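Long-range contact in hypothetical lipoprotein ymcC (Escherichia coli K12, PDB 2IN5), which is of unknown function but is a membrane lipoprotein that, as a group 4 capsule protein B homolog, may take part in capsule polysaccharide production: residues N84-P96 and W109-F121. Sequence-based numbering, arbitrary orientation.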
# COMPACT_ATOMS: atom_id res chain seq x y z
N ASN A 84 9.93 -16.11 -8.56
CA ASN A 84 9.12 -16.95 -7.69
C ASN A 84 8.65 -16.07 -6.55
O ASN A 84 9.43 -15.28 -6.00
CB ASN A 84 9.95 -18.12 -7.15
CG ASN A 84 10.44 -19.02 -8.26
OD1 ASN A 84 9.76 -19.20 -9.27
ND2 ASN A 84 11.60 -19.62 -8.07
N ASN A 85 7.38 -16.21 -6.18
CA ASN A 85 6.79 -15.38 -5.14
C ASN A 85 6.20 -16.10 -3.94
O ASN A 85 5.67 -17.19 -4.05
CB ASN A 85 5.69 -14.51 -5.75
CG ASN A 85 6.21 -13.55 -6.80
OD1 ASN A 85 6.99 -12.66 -6.50
ND2 ASN A 85 5.76 -13.73 -8.04
N LEU A 86 6.30 -15.47 -2.78
CA LEU A 86 5.70 -16.03 -1.58
C LEU A 86 4.29 -15.46 -1.68
O LEU A 86 4.12 -14.24 -1.80
CB LEU A 86 6.43 -15.53 -0.33
CG LEU A 86 5.79 -15.82 1.04
CD1 LEU A 86 5.65 -17.31 1.30
CD2 LEU A 86 6.65 -15.16 2.10
N LEU A 87 3.28 -16.31 -1.66
CA LEU A 87 1.92 -15.82 -1.82
C LEU A 87 1.16 -15.60 -0.53
O LEU A 87 0.29 -14.73 -0.45
CB LEU A 87 1.12 -16.76 -2.73
CG LEU A 87 1.63 -16.92 -4.17
CD1 LEU A 87 0.70 -17.82 -4.95
CD2 LEU A 87 1.73 -15.54 -4.83
N GLU A 88 1.45 -16.39 0.48
CA GLU A 88 0.74 -16.22 1.72
C GLU A 88 1.44 -16.90 2.86
O GLU A 88 2.18 -17.86 2.66
CB GLU A 88 -0.69 -16.78 1.64
CG GLU A 88 -1.52 -16.41 2.87
CD GLU A 88 -2.87 -17.16 3.02
OE1 GLU A 88 -3.71 -16.65 3.80
OE2 GLU A 88 -3.08 -18.23 2.41
N VAL A 89 1.21 -16.37 4.05
CA VAL A 89 1.74 -16.94 5.27
C VAL A 89 0.56 -16.80 6.22
O VAL A 89 -0.03 -15.73 6.33
CB VAL A 89 2.94 -16.17 5.83
CG1 VAL A 89 3.43 -16.86 7.11
CG2 VAL A 89 4.07 -16.11 4.81
N THR A 90 0.17 -17.89 6.86
CA THR A 90 -0.96 -17.83 7.78
C THR A 90 -0.47 -17.65 9.21
O THR A 90 0.73 -17.73 9.49
CB THR A 90 -1.82 -19.12 7.75
OG1 THR A 90 -1.05 -20.21 8.26
CG2 THR A 90 -2.26 -19.43 6.33
N ASN A 91 -1.42 -17.41 10.11
CA ASN A 91 -1.15 -17.27 11.54
C ASN A 91 0.11 -16.42 11.77
O ASN A 91 0.95 -16.74 12.63
CB ASN A 91 -0.99 -18.67 12.13
CG ASN A 91 -0.97 -18.69 13.66
OD1 ASN A 91 -1.76 -18.01 14.32
ND2 ASN A 91 -0.07 -19.49 14.22
N SER A 92 0.23 -15.34 11.00
CA SER A 92 1.39 -14.46 11.10
C SER A 92 1.33 -13.57 12.33
O SER A 92 2.32 -12.96 12.73
CB SER A 92 1.51 -13.61 9.83
OG SER A 92 0.39 -12.77 9.68
N GLY A 93 0.14 -13.51 12.94
CA GLY A 93 -0.03 -12.69 14.13
C GLY A 93 0.59 -13.36 15.34
O GLY A 93 0.73 -12.73 16.39
N GLN A 94 0.96 -14.63 15.20
CA GLN A 94 1.55 -15.40 16.29
C GLN A 94 3.06 -15.55 16.12
O GLN A 94 3.71 -16.34 16.80
CB GLN A 94 0.91 -16.79 16.35
CG GLN A 94 0.43 -17.22 17.74
CD GLN A 94 -0.38 -16.14 18.43
OE1 GLN A 94 -1.25 -15.50 17.82
NE2 GLN A 94 -0.12 -15.93 19.72
N ASP A 95 3.64 -14.80 15.18
CA ASP A 95 5.07 -14.88 14.96
C ASP A 95 5.79 -14.16 16.10
O ASP A 95 5.50 -13.00 16.39
CB ASP A 95 5.43 -14.28 13.60
CG ASP A 95 6.93 -14.17 13.38
OD1 ASP A 95 7.69 -15.00 13.92
OD2 ASP A 95 7.33 -13.25 12.64
N PRO A 96 6.73 -14.84 16.76
CA PRO A 96 7.49 -14.25 17.87
C PRO A 96 8.20 -12.93 17.54
O PRO A 96 8.41 -12.10 18.42
CB PRO A 96 8.45 -15.37 18.29
CG PRO A 96 8.52 -16.25 17.09
CD PRO A 96 7.14 -16.23 16.52
N TRP A 109 6.23 -21.58 16.82
CA TRP A 109 5.25 -20.97 15.92
C TRP A 109 4.89 -21.94 14.82
O TRP A 109 5.76 -22.61 14.26
CB TRP A 109 5.81 -19.68 15.32
CG TRP A 109 4.88 -19.01 14.34
CD1 TRP A 109 3.53 -18.93 14.42
CD2 TRP A 109 5.26 -18.29 13.16
NE1 TRP A 109 3.04 -18.19 13.37
CE2 TRP A 109 4.08 -17.78 12.58
CE3 TRP A 109 6.49 -18.02 12.55
CZ2 TRP A 109 4.09 -17.01 11.42
CZ3 TRP A 109 6.50 -17.25 11.39
CH2 TRP A 109 5.30 -16.75 10.84
N THR A 110 3.60 -22.02 14.54
CA THR A 110 3.12 -22.92 13.51
C THR A 110 2.29 -22.14 12.51
O THR A 110 1.43 -21.33 12.88
CB THR A 110 2.28 -24.07 14.13
OG1 THR A 110 3.17 -25.01 14.76
CG2 THR A 110 1.46 -24.80 13.07
N ARG A 111 2.56 -22.35 11.23
CA ARG A 111 1.83 -21.66 10.18
C ARG A 111 1.99 -22.39 8.87
O ARG A 111 2.79 -23.32 8.75
CB ARG A 111 2.35 -20.22 10.04
CG ARG A 111 3.74 -20.08 9.44
CD ARG A 111 4.79 -20.73 10.31
NE ARG A 111 6.13 -20.28 9.95
CZ ARG A 111 7.23 -20.59 10.63
NH1 ARG A 111 7.16 -21.35 11.72
NH2 ARG A 111 8.41 -20.13 10.23
N ASP A 112 1.20 -21.99 7.88
CA ASP A 112 1.31 -22.60 6.56
C ASP A 112 1.76 -21.50 5.60
O ASP A 112 1.51 -20.33 5.84
CB ASP A 112 -0.05 -23.17 6.11
CG ASP A 112 -0.58 -24.28 7.03
OD1 ASP A 112 0.13 -25.29 7.24
OD2 ASP A 112 -1.71 -24.14 7.53
N ILE A 113 2.46 -21.88 4.54
CA ILE A 113 2.89 -20.90 3.55
C ILE A 113 2.45 -21.37 2.18
O ILE A 113 2.26 -22.57 1.95
CB ILE A 113 4.46 -20.67 3.54
CG1 ILE A 113 5.18 -21.99 3.27
CG2 ILE A 113 4.93 -20.11 4.88
CD1 ILE A 113 6.66 -21.80 3.11
N LEU A 114 2.29 -20.42 1.27
CA LEU A 114 1.89 -20.70 -0.10
C LEU A 114 2.83 -19.93 -1.00
O LEU A 114 2.90 -18.71 -0.91
CB LEU A 114 0.46 -20.21 -0.34
CG LEU A 114 -0.12 -20.39 -1.75
CD1 LEU A 114 -0.16 -21.86 -2.14
CD2 LEU A 114 -1.50 -19.78 -1.78
N TRP A 115 3.56 -20.62 -1.87
CA TRP A 115 4.47 -19.91 -2.75
C TRP A 115 4.48 -20.51 -4.16
O TRP A 115 4.14 -21.68 -4.35
CB TRP A 115 5.87 -19.92 -2.13
CG TRP A 115 6.65 -21.18 -2.32
CD1 TRP A 115 7.61 -21.41 -3.25
CD2 TRP A 115 6.53 -22.39 -1.56
NE1 TRP A 115 8.11 -22.68 -3.13
CE2 TRP A 115 7.47 -23.31 -2.10
CE3 TRP A 115 5.73 -22.79 -0.48
CZ2 TRP A 115 7.62 -24.60 -1.59
CZ3 TRP A 115 5.88 -24.07 0.02
CH2 TRP A 115 6.83 -24.96 -0.53
N SER A 116 4.84 -19.71 -5.16
CA SER A 116 4.89 -20.23 -6.52
C SER A 116 6.32 -20.59 -6.90
O SER A 116 7.26 -19.90 -6.53
CB SER A 116 4.33 -19.21 -7.51
OG SER A 116 5.13 -18.05 -7.61
N GLU A 117 6.47 -21.68 -7.64
CA GLU A 117 7.77 -22.15 -8.07
C GLU A 117 7.64 -22.59 -9.53
O GLU A 117 7.06 -23.64 -9.82
CB GLU A 117 8.21 -23.31 -7.17
CG GLU A 117 9.68 -23.68 -7.26
CD GLU A 117 10.16 -24.41 -6.02
OE1 GLU A 117 11.34 -24.83 -5.98
OE2 GLU A 117 9.35 -24.56 -5.07
N ASP A 118 8.19 -21.79 -10.44
CA ASP A 118 8.12 -22.05 -11.87
C ASP A 118 6.65 -21.99 -12.28
O ASP A 118 6.16 -22.83 -13.04
CB ASP A 118 8.70 -23.43 -12.20
CG ASP A 118 10.21 -23.50 -11.97
OD1 ASP A 118 10.77 -24.61 -12.01
OD2 ASP A 118 10.83 -22.44 -11.74
N ASN A 119 5.96 -20.98 -11.77
CA ASN A 119 4.54 -20.75 -12.02
C ASN A 119 3.65 -21.89 -11.54
O ASN A 119 2.49 -22.00 -11.96
CB ASN A 119 4.30 -20.48 -13.50
CG ASN A 119 5.03 -19.26 -13.98
OD1 ASN A 119 6.14 -19.35 -14.50
ND2 ASN A 119 4.42 -18.10 -13.78
N HIS A 120 4.18 -22.73 -10.67
CA HIS A 120 3.42 -23.84 -10.10
C HIS A 120 3.25 -23.52 -8.62
O HIS A 120 4.20 -23.12 -7.95
CB HIS A 120 4.18 -25.16 -10.26
CG HIS A 120 4.34 -25.61 -11.68
ND1 HIS A 120 5.18 -26.64 -12.04
CD2 HIS A 120 3.78 -25.16 -12.83
CE1 HIS A 120 5.13 -26.80 -13.35
NE2 HIS A 120 4.29 -25.92 -13.85
N PHE A 121 2.05 -23.73 -8.10
CA PHE A 121 1.79 -23.44 -6.70
C PHE A 121 2.13 -24.56 -5.72
O PHE A 121 1.75 -25.72 -5.91
CB PHE A 121 0.33 -23.02 -6.53
CG PHE A 121 -0.07 -21.90 -7.44
CD1 PHE A 121 -0.59 -22.16 -8.71
CD2 PHE A 121 0.12 -20.58 -7.05
CE1 PHE A 121 -0.91 -21.12 -9.58
CE2 PHE A 121 -0.19 -19.53 -7.91
CZ PHE A 121 -0.71 -19.80 -9.18
O HOH W 1 7.03 -18.78 -10.10
O HOH W 2 3.55 -15.86 -8.62
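Trp109 carries its CG anti to the backbone N (chi1 177°), and this turns the indole toward residues 91-96. Its NE1 donates to Asn91 O at 2.6 Å, close to the ring plane. Asp95 lies over one face, with CB 3.6 Å from the centroid of the six-membered ring, a CH-pi contact. Arg111 CD lies over the centre of the opposite face, and its NH1 bonds Ser128 OG on strand 120-140. The carboxylate of Asp95 is salt-bridged to Arg75. With an alanine here instead of Trp109, Asn91 O would probably lose this donor and a gap would open between Asp95 and Arg111. Asn91 ND2 reaches Thr110 O at 2.7 Å, nearly straight on to the carbonyl. Strand 86-89 pairs antiparallel with strand 109-117, which on its other edge pairs with strand 120-140 in this mostly beta fold. A classic beta bulge shifts the register: Leu87 N and Glu88 N both donate to Leu114 O. Leu87 CD1 meets the edge of the Phe121 ring, 3.5 Å from CD2. Thr90 OG1 stands between its backbone N and carbonyl carbon (chi1 67°) and accepts from Asp112 N at 2.9 Å. Before the bulge, Ser116 OG accepts from Asn85 N at 3.2 Å.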